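Local coordinates for molybdenum-pterin-binding protein 2 (Clostridium pasteurianum, PDB 1GUO) that binds molybdenum, one mole per mole of protein, and is a small Mop protein that assembles into a hexamer with bound molybdate, at residues G11-L16 and L47-G52. Sequence-based numbering, arbitrary orientation.
Sequences GKVVGL and LGVKEG
V13, on strand 7-18 of this OB-like Mop (TOBE) fold, meets the loop that leads from helix 41-46 into strand 54-59. Its side chain points at the loop and crosses that of V49 at about a right angle, methyl CG2 lying 3.9 Å from V49 CG1. Two compact, beta-branched valines suit this buried spot, where V25 of strand 22-29 and L55 of strand 54-59 also touch both. V49 also packs on I66 of a second subunit. With V13 CG1 anti to the backbone N (chi1 174°), that methyl lies over the loop backbone, 3.6 Å from E51 CA.

Further along the strand, past the classic beta bulge that V14 and G15 form against V26, L16 turns back toward the loop. Its side chain and that of E51 cross roughly at right angles, and the CG methylene of E51 meets L16 CD2 and L16 CG, each at 3.7 Å. E51 is an exposed residue whose hydrocarbon part does the packing with the carboxylate close by, its OE2 lying 3.8 Å from L16 CG. K12 borders the other end through its aliphatic chain, CE lying 3.9 Å from G52 O.

Glycine fits position 52 because its backbone takes a positive phi of 93°, a conformation adopted most readily by a residue that has no side chain. This conformation presents G52 N to V13 O for a nearly straight hydrogen bond of 2.8 Å, its donor tilted 27° from the carbonyl plane.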
loop_
_atom_site.group_PDB
_atom_site.type_symbol
_atom_site.label_atom_id
_atom_site.label_comp_id
_atom_site.label_asym_id
_atom_site.label_seq_id
_atom_site.Cartn_x
_atom_site.Cartn_y
_atom_site.Cartn_z
ATOM N N GLY A 11 -17.431 12.572 -2.453
ATOM C CA GLY A 11 -17.984 12.326 -3.776
ATOM C C GLY A 11 -19.268 11.529 -3.858
ATOM O O GLY A 11 -19.878 11.199 -2.849
ATOM N N LYS A 12 -19.664 11.218 -5.083
ATOM C CA LYS A 12 -20.885 10.452 -5.342
ATOM C C LYS A 12 -20.620 9.129 -6.129
ATOM O O LYS A 12 -19.958 9.122 -7.176
ATOM C CB LYS A 12 -21.869 11.348 -6.104
ATOM C CG LYS A 12 -23.254 10.759 -6.313
ATOM C CD LYS A 12 -24.098 11.714 -7.167
ATOM C CE LYS A 12 -25.586 11.461 -7.013
ATOM N NZ LYS A 12 -26.179 10.838 -8.247
ATOM N N VAL A 13 -21.144 8.014 -5.621
ATOM C CA VAL A 13 -20.975 6.722 -6.295
ATOM C C VAL A 13 -21.644 6.728 -7.663
ATOM O O VAL A 13 -22.841 6.988 -7.757
ATOM C CB VAL A 13 -21.585 5.556 -5.461
ATOM C CG1 VAL A 13 -21.545 4.251 -6.231
ATOM C CG2 VAL A 13 -20.862 5.390 -4.126
ATOM N N VAL A 14 -20.884 6.450 -8.726
ATOM C CA VAL A 14 -21.481 6.377 -10.070
ATOM C C VAL A 14 -21.286 5.006 -10.716
ATOM O O VAL A 14 -21.871 4.683 -11.754
ATOM C CB VAL A 14 -20.944 7.479 -11.013
ATOM C CG1 VAL A 14 -21.196 8.877 -10.406
ATOM C CG2 VAL A 14 -19.458 7.280 -11.315
ATOM N N GLY A 15 -20.448 4.197 -10.084
ATOM C CA GLY A 15 -20.181 2.861 -10.563
ATOM C C GLY A 15 -19.960 1.948 -9.381
ATOM O O GLY A 15 -19.346 2.343 -8.399
ATOM N N LEU A 16 -20.466 0.722 -9.502
ATOM C CA LEU A 16 -20.345 -0.288 -8.481
ATOM C C LEU A 16 -20.253 -1.658 -9.141
ATOM O O LEU A 16 -21.090 -2.013 -9.965
ATOM C CB LEU A 16 -21.560 -0.232 -7.549
ATOM C CG LEU A 16 -22.925 -0.646 -8.115
ATOM C CD1 LEU A 16 -22.882 -2.033 -8.747
ATOM C CD2 LEU A 16 -24.017 -0.614 -7.030
ATOM N N LEU A 47 -21.281 -1.316 4.568
ATOM C CA LEU A 47 -21.435 0.137 4.559
ATOM C C LEU A 47 -22.689 0.552 3.781
ATOM O O LEU A 47 -23.122 1.698 3.836
ATOM C CB LEU A 47 -20.175 0.799 3.980
ATOM C CG LEU A 47 -18.866 0.538 4.754
ATOM C CD1 LEU A 47 -17.628 0.888 3.958
ATOM C CD2 LEU A 47 -18.903 1.325 6.059
ATOM N N GLY A 48 -23.271 -0.392 3.053
ATOM C CA GLY A 48 -24.459 -0.118 2.271
ATOM C C GLY A 48 -24.236 0.825 1.111
ATOM O O GLY A 48 -24.989 1.782 0.933
ATOM N N VAL A 49 -23.207 0.550 0.314
ATOM C CA VAL A 49 -22.856 1.371 -0.836
ATOM C C VAL A 49 -23.775 1.064 -2.004
ATOM O O VAL A 49 -24.098 -0.093 -2.261
ATOM C CB VAL A 49 -21.392 1.102 -1.276
ATOM C CG1 VAL A 49 -21.042 1.844 -2.566
ATOM C CG2 VAL A 49 -20.426 1.453 -0.169
ATOM N N LYS A 50 -24.184 2.105 -2.719
ATOM C CA LYS A 50 -25.063 1.945 -3.863
ATOM C C LYS A 50 -24.815 3.106 -4.786
ATOM O O LYS A 50 -24.314 4.144 -4.362
ATOM C CB LYS A 50 -26.528 1.952 -3.417
ATOM C CG LYS A 50 -26.761 1.190 -2.123
ATOM C CD LYS A 50 -28.219 1.038 -1.766
ATOM C CE LYS A 50 -28.351 0.242 -0.457
ATOM N NZ LYS A 50 -29.758 0.075 0.010
ATOM N N GLU A 51 -25.168 2.931 -6.050
ATOM C CA GLU A 51 -25.024 4.002 -7.002
ATOM C C GLU A 51 -25.798 5.156 -6.415
ATOM O O GLU A 51 -26.886 4.946 -5.893
ATOM C CB GLU A 51 -25.602 3.592 -8.345
ATOM C CG GLU A 51 -24.920 2.384 -8.952
ATOM C CD GLU A 51 -25.647 1.862 -10.171
ATOM O OE1 GLU A 51 -26.654 2.491 -10.593
ATOM O OE2 GLU A 51 -25.206 0.824 -10.710
ATOM N N GLY A 52 -25.215 6.351 -6.448
ATOM C CA GLY A 52 -25.885 7.536 -5.941
ATOM C C GLY A 52 -25.596 7.888 -4.497
ATOM O O GLY A 52 -25.872 8.986 -4.063
#